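Local coordinates for SusD-like carbohydrate binding protein (Bacteroides vulgatus, PDB 3LEW) that probably binds carbohydrate at the bacterial outer membrane, as a member of the SusD family of nutrient-binding proteins, at residues S134-K142 and L409-Q417; P144-Y152 and N480-L490. All blocks are in the same frame, centred on the assembly; numbering follows the deposited sequence. Where two conformers were deposited one is given.

Contacts 1 and 2 both bring a part of the first third of the chain against a part of its last fifth; their segments alternate along the sequence, and their centres lie about 17 Å apart. The loop that leaves helix 111-135 supplies one side of contact 1, and strand 147-149, next in the chain, one side of contact 2. They also touch directly: Ser137 OG lies 2.9 Å from Val147 O, a probable hydrogen bond, and Phe138 CE2 packs 3.8 Å from Leu490 CD1. Pentaethylene glycol, probably from the crystallisation liquor, is bound about 4 Å from the side chain of Asp141 and, at a separate place, about 3 Å from that of Tyr152.

Contact 1: S134-K142 and L409-Q417; sequences SCYSFAIDK and LIDIIRNQQ
Ile413 lies against the turn of chain that leaves helix 111-135, its two methyls meeting backbone oxygens: CG2 is 3.5 Å from Ser137 O, and CD1 is close to Ser134 O. One turn earlier, Ile410 has its CG1 branch beside the backbone N (chi1 -59°), and a second bend at chi2 brings CD1 to 4.0 Å from Ser134 O; in the conformer given, Cys135 SG is 3.4 Å from the same Ile410 CD1. Ala139 CB sits over the end of helix 408-414, 3.5 Å from Arg414 O and nearly as close to Ile413 O, where the backbones come nearest. Waters bridge the polar groups. Water 1 donates to Ser134 O and Ile410 O, water 2 takes the N-H of Ala139 and donates to Ile413 O, and water 3 donates to Arg414 O and Asp141 OD1. The helix ends in a Schellman motif, with Gln416 at positive phi, and its last turn meets the loop after helix 111-135 through Ala139 and these waters, joining the starch-binding-associated and SusD family regions. Gln416 reaches toward the loop with its chain extended beyond CG. Its NE2 donates to waters 3 and 4, the latter bound in turn to Asp141 O; a weak, bent bond to Asp141 OD1 (3.4 Å, 133° at the hydrogen) must share one of the two hydrogens, the amide and carboxylate planes standing 84° apart. OE1 lies 3.7 Å from Lys142 CG, the two side chains crossing at about a right angle, and accepts from Asn464. Behind the interface, Arg414 turns away and grips Asp411 OD1 side-on through NE (2.9 Å) and NH2, both from one face of the carboxylate; NH2 also pairs with Glu355.

Contact 2: P144-Y152 and N480-L490; sequences PDAVCAPIY and NKNLYKDHPKL
The short, weakly bonded strand 147-149, which pairs antiparallel with 168-169 and carries a classic beta bulge where Cys148 and Ala149 both face Ser168, is flanked here by the irregular chain that follows helix 474-479. Val147 makes the largest share of the contact. With CG2 anti to the backbone N and CG1 between N and the carbonyl carbon (chi1 68°), the two methyls straddle the opposing backbone: CG1 is 3.5 Å from Pro488 O, and CG2 is 3.6 Å from His487 O. CG2 also reaches the edge of the Tyr484 ring, 4.1 Å from CD1. That ring is clamped between Lys489 CB over one face and Leu483 CG over the other, while its hydroxyl bonds Glu477. His487 and Val147 run antiparallel alongside one another, their CB atoms 3.8 Å apart. Farther along, Pro150 CG touches Leu483 CD1 at 4.3 Å, beside the Asx turn in which Asn480 OD1 accepts from the N-H of Asn482; Asn480 ND2 is held by Lys165 O and Glu476. Water 5 makes the polar link between the backbones, accepting from Val147 N and donating to Pro488 O at 2.6 Å. Asp145 O approaches His487 ND1 at 3.1 Å, but the angle is too poor for a hydrogen bond. Cohesion between the two segments therefore rests on van der Waals contact, much of it valine methyls against carbonyl oxygens, and one bridging water.

Contact 1: S134-K142 and L409-Q417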
ATOM      1  N   SER A 134       2.445   7.435   8.042  1.00 14.15           N
ATOM      2  CA  SER A 134       3.267   6.242   7.763  1.00 14.87           C
ATOM      3  C   SER A 134       4.362   6.443   6.737  1.00 15.23           C
ATOM      4  O   SER A 134       5.257   5.590   6.660  1.00 16.17           O
ATOM      5  CB  SER A 134       2.372   5.055   7.359  1.00 15.16           C
ATOM      6  OG  SER A 134       1.621   5.297   6.175  1.00 16.90           O
ATOM      7  N   CYS A 135       4.317   7.510   5.927  1.00 14.65           N
ATOM      8  CA  CYS A 135       5.237   7.772   4.816  0.50 14.62           C
ATOM      9  C   CYS A 135       6.128   9.024   4.966  1.00 14.87           C
ATOM     10  O   CYS A 135       7.137   9.132   4.321  1.00 14.77           O
ATOM     11  CB  CYS A 135       4.425   7.984   3.537  0.50 14.34           C
ATOM     12  SG  CYS A 135       3.627   6.498   2.911  0.50 15.25           S
ATOM     13  N   TYR A 136       5.684  10.009   5.751  1.00 13.52           N
ATOM     14  CA  TYR A 136       6.353  11.326   5.832  1.00 13.16           C
ATOM     15  C   TYR A 136       7.244  11.545   7.066  1.00 13.87           C
ATOM     16  O   TYR A 136       7.807  12.653   7.266  1.00 13.42           O
ATOM     17  CB  TYR A 136       5.302  12.456   5.749  1.00 12.49           C
ATOM     18  CG  TYR A 136       4.723  12.663   4.371  1.00 12.46           C
ATOM     19  CD1 TYR A 136       3.839  11.728   3.791  1.00 12.41           C
ATOM     20  CD2 TYR A 136       5.124  13.730   3.597  1.00 13.00           C
ATOM     21  CE1 TYR A 136       3.304  11.888   2.490  1.00 12.31           C
ATOM     22  CE2 TYR A 136       4.618  13.897   2.307  1.00 14.49           C
ATOM     23  CZ  TYR A 136       3.718  12.957   1.759  1.00 12.21           C
ATOM     24  OH  TYR A 136       3.248  13.182   0.528  1.00 14.36           O
ATOM     25  N   SER A 137       7.372  10.512   7.889  1.00 14.20           N
ATOM     26  CA  SER A 137       8.211  10.558   9.073  1.00 14.66           C
ATOM     27  C   SER A 137       8.769   9.151   9.308  1.00 13.53           C
ATOM     28  O   SER A 137       8.180   8.141   8.894  1.00 12.70           O
ATOM     29  CB  SER A 137       7.398  10.925  10.301  1.00 15.61           C
ATOM     30  OG  SER A 137       6.639  12.132  10.191  1.00 16.88           O
ATOM     31  N   PHE A 138       9.888   9.091  10.002  1.00 13.64           N
ATOM     32  CA  PHE A 138      10.381   7.815  10.524  1.00 13.24           C
ATOM     33  C   PHE A 138       9.429   7.287  11.612  1.00 13.85           C
ATOM     34  O   PHE A 138       8.459   7.976  12.033  1.00 13.81           O
ATOM     35  CB  PHE A 138      11.823   7.937  11.066  1.00 14.01           C
ATOM     36  CG  PHE A 138      12.816   8.349  10.020  1.00 12.01           C
ATOM     37  CD1 PHE A 138      12.998   7.567   8.882  1.00 12.29           C
ATOM     38  CD2 PHE A 138      13.550   9.516  10.158  1.00 13.20           C
ATOM     39  CE1 PHE A 138      13.921   7.915   7.918  1.00 13.84           C
ATOM     40  CE2 PHE A 138      14.466   9.898   9.187  1.00 13.93           C
ATOM     41  CZ  PHE A 138      14.668   9.074   8.075  1.00 13.36           C
ATOM     42  N   ALA A 139       9.653   6.037  11.991  1.00 14.11           N
ATOM     43  CA  ALA A 139       8.768   5.314  12.939  1.00 14.17           C
ATOM     44  C   ALA A 139       8.440   6.161  14.168  1.00 14.26           C
ATOM     45  O   ALA A 139       9.271   6.948  14.664  1.00 14.24           O
ATOM     46  CB  ALA A 139       9.404   4.007  13.364  1.00 13.03           C
ATOM     47  N   ILE A 140       7.234   5.951  14.683  1.00 14.89           N
ATOM     48  CA  ILE A 140       6.770   6.671  15.861  1.00 14.47           C
ATOM     49  C   ILE A 140       7.675   6.437  17.086  1.00 15.42           C
ATOM     50  O   ILE A 140       7.766   7.302  17.960  1.00 16.05           O
ATOM     51  CB  ILE A 140       5.276   6.306  16.106  1.00 15.21           C
ATOM     52  CG1 ILE A 140       4.639   7.288  17.057  1.00 14.78           C
ATOM     53  CG2 ILE A 140       5.131   4.879  16.627  1.00 14.84           C
ATOM     54  CD1 ILE A 140       3.116   7.082  17.260  1.00 13.20           C
ATOM     55  N   ASP A 141       8.352   5.288  17.165  1.00 15.74           N
ATOM     56  CA  ASP A 141       9.258   5.024  18.277  1.00 17.11           C
ATOM     57  C   ASP A 141      10.704   5.417  17.983  1.00 17.25           C
ATOM     58  O   ASP A 141      11.534   5.360  18.867  1.00 18.87           O
ATOM     59  CB  ASP A 141       9.180   3.568  18.782  1.00 17.74           C
ATOM     60  CG  ASP A 141       9.614   2.544  17.752  1.00 18.54           C
ATOM     61  OD1 ASP A 141       9.370   2.747  16.551  1.00 19.88           O
ATOM     62  OD2 ASP A 141      10.179   1.503  18.178  1.00 20.77           O
ATOM     63  N   LYS A 142      10.975   5.883  16.769  1.00 16.81           N
ATOM     64  CA  LYS A 142      12.278   6.426  16.416  1.00 17.30           C
ATOM     65  C   LYS A 142      12.327   7.858  16.953  1.00 17.44           C
ATOM     66  O   LYS A 142      13.216   8.205  17.714  1.00 18.32           O
ATOM     67  CB  LYS A 142      12.458   6.385  14.913  1.00 17.72           C
ATOM     68  CG  LYS A 142      13.824   6.748  14.410  1.00 20.54           C
ATOM     69  CD  LYS A 142      14.041   8.227  14.190  1.00 19.78           C
ATOM     70  CE  LYS A 142      15.205   8.486  13.193  1.00 20.96           C
ATOM     71  NZ  LYS A 142      15.620   9.946  13.252  1.00 18.50           N
ATOM     72  N   LEU A 409       7.963  -0.425   1.577  1.00 14.57           N
ATOM     73  CA  LEU A 409       8.599   0.751   2.221  1.00 13.51           C
ATOM     74  C   LEU A 409       7.947   1.048   3.552  1.00 13.73           C
ATOM     75  O   LEU A 409       8.598   1.501   4.481  1.00 13.69           O
ATOM     76  CB  LEU A 409       8.471   1.976   1.328  1.00 14.47           C
ATOM     77  CG  LEU A 409       9.069   3.302   1.849  1.00 12.92           C
ATOM     78  CD1 LEU A 409      10.627   3.247   1.946  1.00 13.66           C
ATOM     79  CD2 LEU A 409       8.604   4.486   0.930  1.00 14.44           C
ATOM     80  N   ILE A 410       6.631   0.831   3.639  1.00 13.79           N
ATOM     81  CA  ILE A 410       5.892   1.159   4.873  1.00 13.74           C
ATOM     82  C   ILE A 410       6.383   0.312   6.030  1.00 13.84           C
ATOM     83  O   ILE A 410       6.624   0.799   7.124  1.00 12.83           O
ATOM     84  CB  ILE A 410       4.358   0.895   4.685  1.00 14.94           C
ATOM     85  CG1 ILE A 410       3.806   1.755   3.525  1.00 16.81           C
ATOM     86  CG2 ILE A 410       3.621   1.020   6.031  1.00 15.08           C
ATOM     87  CD1 ILE A 410       4.074   3.237   3.613  1.00 17.00           C
ATOM     88  N   ASP A 411       6.692  -0.935   5.734  1.00 14.01           N
ATOM     89  CA  ASP A 411       7.268  -1.854   6.721  1.00 13.05           C
ATOM     90  C   ASP A 411       8.704  -1.516   7.065  1.00 14.26           C
ATOM     91  O   ASP A 411       9.072  -1.557   8.229  1.00 15.72           O
ATOM     92  CB  ASP A 411       7.182  -3.286   6.249  1.00 13.35           C
ATOM     93  CG  ASP A 411       5.766  -3.848   6.319  1.00 16.93           C
ATOM     94  OD1 ASP A 411       4.828  -3.239   6.924  1.00 16.79           O
ATOM     95  OD2 ASP A 411       5.568  -4.942   5.738  1.00 18.33           O
ATOM     96  N   ILE A 412       9.515  -1.162   6.057  1.00 13.80           N
ATOM     97  CA  ILE A 412      10.909  -0.733   6.267  1.00 13.77           C
ATOM     98  C   ILE A 412      10.968   0.463   7.245  1.00 14.00           C
ATOM     99  O   ILE A 412      11.772   0.501   8.203  1.00 14.67           O
ATOM    100  CB  ILE A 412      11.574  -0.419   4.899  1.00 14.15           C
ATOM    101  CG1 ILE A 412      11.921  -1.768   4.229  1.00 16.14           C
ATOM    102  CG2 ILE A 412      12.868   0.450   5.047  1.00 15.95           C
ATOM    103  CD1 ILE A 412      12.270  -1.694   2.748  1.00 20.29           C
ATOM    104  N   ILE A 413      10.110   1.420   7.008  1.00 13.75           N
ATOM    105  CA  ILE A 413       9.995   2.630   7.854  1.00 14.14           C
ATOM    106  C   ILE A 413       9.516   2.250   9.272  1.00 14.43           C
ATOM    107  O   ILE A 413      10.220   2.488  10.244  1.00 13.21           O
ATOM    108  CB  ILE A 413       9.066   3.663   7.257  1.00 14.46           C
ATOM    109  CG1 ILE A 413       9.678   4.334   6.009  1.00 13.75           C
ATOM    110  CG2 ILE A 413       8.776   4.778   8.240  1.00 14.00           C
ATOM    111  CD1 ILE A 413       8.706   5.267   5.190  1.00 14.50           C
ATOM    112  N   ARG A 414       8.340   1.644   9.380  1.00 13.69           N
ATOM    113  CA  ARG A 414       7.765   1.443  10.728  1.00 13.71           C
ATOM    114  C   ARG A 414       8.562   0.474  11.594  1.00 13.78           C
ATOM    115  O   ARG A 414       8.599   0.603  12.811  1.00 14.77           O
ATOM    116  CB  ARG A 414       6.310   1.033  10.630  1.00 11.95           C
ATOM    117  CG  ARG A 414       6.095  -0.429  10.213  1.00 12.59           C
ATOM    118  CD  ARG A 414       4.639  -0.742   9.962  1.00 13.53           C
ATOM    119  NE  ARG A 414       4.524  -2.135   9.554  1.00 13.93           N
ATOM    120  CZ  ARG A 414       4.457  -3.166  10.398  1.00 14.19           C
ATOM    121  NH1 ARG A 414       4.389  -2.980  11.688  1.00 14.60           N
ATOM    122  NH2 ARG A 414       4.440  -4.409   9.917  1.00 16.11           N
ATOM    123  N   ASN A 415       9.236  -0.488  10.982  1.00 13.51           N
ATOM    124  CA  ASN A 415      10.021  -1.475  11.743  1.00 14.50           C
ATOM    125  C   ASN A 415      11.502  -1.078  11.931  1.00 14.87           C
ATOM    126  O   ASN A 415      12.275  -1.821  12.540  1.00 15.12           O
ATOM    127  CB  ASN A 415       9.951  -2.838  11.057  1.00 14.57           C
ATOM    128  CG  ASN A 415       8.538  -3.388  10.967  1.00 16.61           C
ATOM    129  OD1 ASN A 415       7.697  -3.096  11.797  1.00 19.95           O
ATOM    130  ND2 ASN A 415       8.311  -4.258   9.988  1.00 17.65           N
ATOM    131  N   GLN A 416      11.900   0.066  11.364  1.00 15.35           N
ATOM    132  CA  GLN A 416      13.308   0.524  11.391  1.00 16.20           C
ATOM    133  C   GLN A 416      14.229  -0.540  10.808  1.00 17.05           C
ATOM    134  O   GLN A 416      15.308  -0.831  11.339  1.00 17.39           O
ATOM    135  CB  GLN A 416      13.742   0.978  12.784  1.00 15.84           C
ATOM    136  CG  GLN A 416      12.943   2.153  13.297  1.00 16.35           C
ATOM    137  CD  GLN A 416      13.468   2.680  14.597  1.00 15.67           C
ATOM    138  OE1 GLN A 416      14.627   3.169  14.685  1.00 16.30           O
ATOM    139  NE2 GLN A 416      12.660   2.564  15.634  1.00 16.34           N
ATOM    140  N   GLN A 417      13.805  -1.106   9.683  1.00 16.86           N
ATOM    141  CA  GLN A 417      14.591  -2.113   9.026  1.00 17.22           C
ATOM    142  C   GLN A 417      15.398  -1.498   7.918  1.00 17.19           C
ATOM    143  O   GLN A 417      15.243  -0.314   7.615  1.00 18.67           O
ATOM    144  CB  GLN A 417      13.668  -3.226   8.515  1.00 18.70           C
ATOM    145  CG  GLN A 417      13.186  -4.152   9.628  1.00 20.32           C
ATOM    146  CD  GLN A 417      12.299  -5.226   9.070  1.00 27.43           C
ATOM    147  OE1 GLN A 417      11.174  -4.951   8.639  1.00 29.39           O
ATOM    148  NE2 GLN A 417      12.810  -6.461   9.033  1.00 30.27           N
TER
HETATM  149  O   HOH W   1       5.497   3.365   8.151  1.00 13.97           O
HETATM  150  O   HOH W   2      11.741   4.714  10.513  1.00 15.46           O
HETATM  151  O   HOH W   3      10.275   0.656  15.000  1.00 17.02           O
HETATM  152  O   HOH W   4      13.503   3.313  18.440  1.00 29.30           O

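Contact 2: P144-Y152 and N480-L490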
ATOM      1  N   PRO A 144       9.025  10.224  18.338  1.00 16.13           N
ATOM      2  CA  PRO A 144       7.589  10.522  18.296  1.00 15.73           C
ATOM      3  C   PRO A 144       7.189  11.968  18.072  1.00 15.09           C
ATOM      4  O   PRO A 144       6.044  12.238  17.732  1.00 15.04           O
ATOM      5  CB  PRO A 144       7.077  10.052  19.674  1.00 16.64           C
ATOM      6  CG  PRO A 144       8.257   9.959  20.524  1.00 17.13           C
ATOM      7  CD  PRO A 144       9.448   9.705  19.654  1.00 17.23           C
ATOM      8  N   ASP A 145       8.102  12.897  18.304  1.00 14.09           N
ATOM      9  CA  ASP A 145       7.795  14.304  18.188  1.00 14.68           C
ATOM     10  C   ASP A 145       8.289  14.870  16.853  1.00 14.19           C
ATOM     11  O   ASP A 145       8.225  16.066  16.636  1.00 14.59           O
ATOM     12  CB  ASP A 145       8.417  15.033  19.351  1.00 15.29           C
ATOM     13  CG  ASP A 145       7.796  14.616  20.686  1.00 19.27           C
ATOM     14  OD1 ASP A 145       6.572  14.340  20.727  1.00 20.18           O
ATOM     15  OD2 ASP A 145       8.516  14.552  21.697  1.00 24.00           O
ATOM     16  N   ALA A 146       8.795  14.019  15.971  1.00 11.15           N
ATOM     17  CA  ALA A 146       9.301  14.491  14.680  1.00 12.71           C
ATOM     18  C   ALA A 146       8.224  15.136  13.836  1.00 13.51           C
ATOM     19  O   ALA A 146       7.068  14.692  13.842  1.00 13.36           O
ATOM     20  CB  ALA A 146       9.917  13.279  13.855  1.00 13.91           C
ATOM     21  N   VAL A 147       8.613  16.089  13.002  1.00 13.08           N
ATOM     22  CA  VAL A 147       7.666  16.714  12.115  1.00 13.88           C
ATOM     23  C   VAL A 147       7.029  15.693  11.174  1.00 13.62           C
ATOM     24  O   VAL A 147       7.693  14.757  10.711  1.00 15.11           O
ATOM     25  CB  VAL A 147       8.348  17.825  11.303  1.00 14.16           C
ATOM     26  CG1 VAL A 147       9.359  17.220  10.307  1.00 13.20           C
ATOM     27  CG2 VAL A 147       7.304  18.694  10.632  1.00 14.58           C
ATOM     28  N   CYS A 148       5.757  15.886  10.856  1.00 13.36           N
ATOM     29  CA  CYS A 148       5.063  15.040   9.880  1.00 13.11           C
ATOM     30  C   CYS A 148       4.341  15.913   8.839  1.00 14.33           C
ATOM     31  O   CYS A 148       4.871  16.130   7.751  1.00 14.44           O
ATOM     32  CB  CYS A 148       4.134  14.081  10.588  1.00 12.58           C
ATOM     33  SG  CYS A 148       3.288  12.939   9.468  1.00 14.76           S
ATOM     34  N   ALA A 149       3.172  16.457   9.182  1.00 13.42           N
ATOM     35  CA  ALA A 149       2.335  17.153   8.192  1.00 14.17           C
ATOM     36  C   ALA A 149       1.257  17.954   8.936  1.00 13.70           C
ATOM     37  O   ALA A 149       0.929  17.627  10.064  1.00 14.16           O
ATOM     38  CB  ALA A 149       1.693  16.123   7.204  1.00 13.97           C
ATOM     39  N   PRO A 150       0.722  18.994   8.305  1.00 13.42           N
ATOM     40  CA  PRO A 150      -0.357  19.778   8.927  1.00 13.07           C
ATOM     41  C   PRO A 150      -1.654  18.993   8.993  1.00 13.53           C
ATOM     42  O   PRO A 150      -1.931  18.168   8.098  1.00 13.41           O
ATOM     43  CB  PRO A 150      -0.501  20.997   8.004  1.00 13.93           C
ATOM     44  CG  PRO A 150       0.471  20.817   6.885  1.00 16.04           C
ATOM     45  CD  PRO A 150       1.194  19.553   7.016  1.00 14.10           C
ATOM     46  N   ILE A 151      -2.429  19.249  10.037  1.00 12.54           N
ATOM     47  CA  ILE A 151      -3.726  18.604  10.232  1.00 12.61           C
ATOM     48  C   ILE A 151      -4.807  19.623  10.060  1.00 13.32           C
ATOM     49  O   ILE A 151      -4.807  20.638  10.753  1.00 12.54           O
ATOM     50  CB  ILE A 151      -3.830  17.987  11.646  1.00 12.96           C
ATOM     51  CG1 ILE A 151      -2.803  16.871  11.788  1.00 13.99           C
ATOM     52  CG2 ILE A 151      -5.251  17.451  11.899  1.00 13.76           C
ATOM     53  CD1 ILE A 151      -2.739  16.228  13.170  1.00 12.70           C
ATOM     54  N   TYR A 152      -5.726  19.370   9.125  1.00 13.99           N
ATOM     55  CA  TYR A 152      -6.922  20.191   8.965  1.00 14.15           C
ATOM     56  C   TYR A 152      -8.153  19.356   9.215  1.00 15.88           C
ATOM     57  O   TYR A 152      -8.282  18.213   8.682  1.00 15.43           O
ATOM     58  CB  TYR A 152      -7.026  20.763   7.537  1.00 15.34           C
ATOM     59  CG  TYR A 152      -5.822  21.543   7.143  1.00 16.33           C
ATOM     60  CD1 TYR A 152      -5.627  22.811   7.611  1.00 16.41           C
ATOM     61  CD2 TYR A 152      -4.828  20.977   6.333  1.00 20.30           C
ATOM     62  CE1 TYR A 152      -4.477  23.540   7.275  1.00 19.74           C
ATOM     63  CE2 TYR A 152      -3.706  21.691   5.989  1.00 20.15           C
ATOM     64  CZ  TYR A 152      -3.523  22.956   6.473  1.00 19.71           C
ATOM     65  OH  TYR A 152      -2.380  23.670   6.150  1.00 21.09           O
ATOM     66  N   ASN A 480       3.331  27.973   2.972  1.00 15.35           N
ATOM     67  CA  ASN A 480       3.022  27.854   4.393  1.00 14.27           C
ATOM     68  C   ASN A 480       4.160  28.402   5.220  1.00 14.57           C
ATOM     69  O   ASN A 480       5.124  27.720   5.496  1.00 15.82           O
ATOM     70  CB  ASN A 480       2.675  26.377   4.730  1.00 13.30           C
ATOM     71  CG  ASN A 480       2.264  26.163   6.184  1.00 12.67           C
ATOM     72  OD1 ASN A 480       2.414  27.045   7.017  1.00 15.76           O
ATOM     73  ND2 ASN A 480       1.733  24.973   6.477  1.00 14.72           N
ATOM     74  N   LYS A 481       4.036  29.651   5.661  1.00 15.31           N
ATOM     75  CA  LYS A 481       5.135  30.320   6.336  1.00 16.74           C
ATOM     76  C   LYS A 481       5.346  29.809   7.743  1.00 16.76           C
ATOM     77  O   LYS A 481       6.374  30.071   8.328  1.00 19.81           O
ATOM     78  CB  LYS A 481       4.930  31.833   6.342  1.00 18.39           C
ATOM     79  CG  LYS A 481       4.739  32.421   4.916  1.00 18.69           C
ATOM     80  CD  LYS A 481       6.060  32.551   4.213  1.00 18.73           C
ATOM     81  CE  LYS A 481       5.940  33.448   2.968  1.00 15.70           C
ATOM     82  NZ  LYS A 481       5.138  32.899   1.881  1.00 15.95           N
ATOM     83  N   ASN A 482       4.378  29.074   8.281  1.00 16.95           N
ATOM     84  CA  ASN A 482       4.478  28.538   9.643  1.00 16.74           C
ATOM     85  C   ASN A 482       4.752  27.025   9.733  1.00 16.11           C
ATOM     86  O   ASN A 482       4.642  26.419  10.816  1.00 15.80           O
ATOM     87  CB  ASN A 482       3.166  28.834  10.343  1.00 17.60           C
ATOM     88  CG  ASN A 482       2.866  30.343  10.413  1.00 19.62           C
ATOM     89  OD1 ASN A 482       1.805  30.781   9.970  1.00 25.75           O
ATOM     90  ND2 ASN A 482       3.797  31.115  10.913  1.00 19.15           N
ATOM     91  N   LEU A 483       5.067  26.416   8.586  1.00 14.57           N
ATOM     92  CA  LEU A 483       5.130  24.975   8.457  1.00 14.11           C
ATOM     93  C   LEU A 483       5.935  24.285   9.566  1.00 13.73           C
ATOM     94  O   LEU A 483       5.479  23.287  10.133  1.00 13.04           O
ATOM     95  CB  LEU A 483       5.736  24.634   7.089  1.00 13.84           C
ATOM     96  CG  LEU A 483       5.825  23.182   6.678  1.00 14.00           C
ATOM     97  CD1 LEU A 483       4.462  22.501   6.683  1.00 12.51           C
ATOM     98  CD2 LEU A 483       6.516  23.127   5.286  1.00 13.65           C
ATOM     99  N   TYR A 484       7.136  24.819   9.866  1.00 13.66           N
ATOM    100  CA  TYR A 484       8.074  24.170  10.785  1.00 12.85           C
ATOM    101  C   TYR A 484       8.145  24.887  12.126  1.00 13.40           C
ATOM    102  O   TYR A 484       9.140  24.766  12.853  1.00 14.11           O
ATOM    103  CB  TYR A 484       9.483  24.117  10.161  1.00 13.80           C
ATOM    104  CG  TYR A 484       9.532  23.283   8.909  1.00 12.67           C
ATOM    105  CD1 TYR A 484       9.230  21.934   8.954  1.00 13.40           C
ATOM    106  CD2 TYR A 484       9.832  23.847   7.663  1.00 13.89           C
ATOM    107  CE1 TYR A 484       9.253  21.143   7.797  1.00 13.91           C
ATOM    108  CE2 TYR A 484       9.854  23.063   6.485  1.00 14.31           C
ATOM    109  CZ  TYR A 484       9.555  21.734   6.560  1.00 16.38           C
ATOM    110  OH  TYR A 484       9.594  20.952   5.409  1.00 16.05           O
ATOM    111  N   LYS A 485       7.115  25.655  12.445  1.00 12.82           N
ATOM    112  CA  LYS A 485       7.108  26.417  13.673  1.00 15.11           C
ATOM    113  C   LYS A 485       7.157  25.556  14.950  1.00 15.27           C
ATOM    114  O   LYS A 485       7.882  25.920  15.904  1.00 16.13           O
ATOM    115  CB  LYS A 485       5.884  27.313  13.723  1.00 14.89           C
ATOM    116  CG  LYS A 485       5.913  28.323  14.844  1.00 20.45           C
ATOM    117  CD  LYS A 485       4.576  29.085  14.897  1.00 25.03           C
ATOM    118  CE  LYS A 485       4.531  30.089  16.052  1.00 30.80           C
ATOM    119  NZ  LYS A 485       3.146  30.642  16.245  1.00 34.86           N
ATOM    120  N   ASP A 486       6.386  24.479  14.985  1.00 15.64           N
ATOM    121  CA  ASP A 486       6.253  23.658  16.188  1.00 16.34           C
ATOM    122  C   ASP A 486       7.241  22.485  16.183  1.00 17.13           C
ATOM    123  O   ASP A 486       7.717  22.058  17.249  1.00 17.16           O
ATOM    124  CB  ASP A 486       4.829  23.150  16.351  1.00 16.51           C
ATOM    125  CG  ASP A 486       3.834  24.259  16.626  1.00 18.01           C
ATOM    126  OD1 ASP A 486       4.225  25.320  17.138  1.00 20.38           O
ATOM    127  OD2 ASP A 486       2.659  24.056  16.322  1.00 19.34           O
ATOM    128  N   HIS A 487       7.515  21.950  14.992  1.00 16.24           N
ATOM    129  CA  HIS A 487       8.415  20.797  14.823  1.00 15.59           C
ATOM    130  C   HIS A 487       9.338  21.100  13.659  1.00 16.23           C
ATOM    131  O   HIS A 487       8.883  21.304  12.540  1.00 17.23           O
ATOM    132  CB  HIS A 487       7.590  19.543  14.565  1.00 15.35           C
ATOM    133  CG  HIS A 487       6.597  19.271  15.649  1.00 15.97           C
ATOM    134  ND1 HIS A 487       6.978  18.874  16.920  1.00 15.97           N
ATOM    135  CD2 HIS A 487       5.243  19.416  15.682  1.00 18.47           C
ATOM    136  CE1 HIS A 487       5.895  18.776  17.682  1.00 19.16           C
ATOM    137  NE2 HIS A 487       4.831  19.103  16.957  1.00 17.35           N
ATOM    138  N   PRO A 488      10.657  21.120  13.904  1.00 15.90           N
ATOM    139  CA  PRO A 488      11.555  21.529  12.844  1.00 15.30           C
ATOM    140  C   PRO A 488      11.755  20.501  11.722  1.00 14.07           C
ATOM    141  O   PRO A 488      11.624  19.298  11.925  1.00 13.19           O
ATOM    142  CB  PRO A 488      12.893  21.714  13.571  1.00 15.93           C
ATOM    143  CG  PRO A 488      12.814  20.734  14.721  1.00 16.95           C
ATOM    144  CD  PRO A 488      11.367  20.896  15.180  1.00 17.03           C
ATOM    145  N   LYS A 489      12.087  21.016  10.546  1.00 13.43           N
ATOM    146  CA  LYS A 489      12.427  20.199   9.423  1.00 12.96           C
ATOM    147  C   LYS A 489      13.620  19.330   9.833  1.00 13.38           C
ATOM    148  O   LYS A 489      14.527  19.787  10.541  1.00 11.70           O
ATOM    149  CB  LYS A 489      12.820  21.108   8.229  1.00 13.13           C
ATOM    150  CG  LYS A 489      13.192  20.390   6.958  1.00 13.82           C
ATOM    151  CD  LYS A 489      13.369  21.398   5.814  1.00 16.92           C
ATOM    152  CE  LYS A 489      13.633  20.750   4.500  1.00 19.80           C
ATOM    153  NZ  LYS A 489      13.657  21.759   3.417  1.00 21.48           N
ATOM    154  N   LEU A 490      13.627  18.083   9.395  1.00 12.97           N
ATOM    155  CA  LEU A 490      14.707  17.168   9.786  1.00 14.10           C
ATOM    156  C   LEU A 490      16.051  17.691   9.290  1.00 14.61           C
ATOM    157  O   LEU A 490      16.171  18.147   8.119  1.00 15.18           O
ATOM    158  CB  LEU A 490      14.450  15.760   9.234  1.00 13.87           C
ATOM    159  CG  LEU A 490      13.233  14.993   9.717  1.00 16.69           C
ATOM    160  CD1 LEU A 490      13.288  13.560   9.130  1.00 16.58           C
ATOM    161  CD2 LEU A 490      13.130  14.959  11.273  1.00 15.21           C
TER
HETATM  162  O   HOH W   5      11.098  17.522  13.720  1.00 13.98           O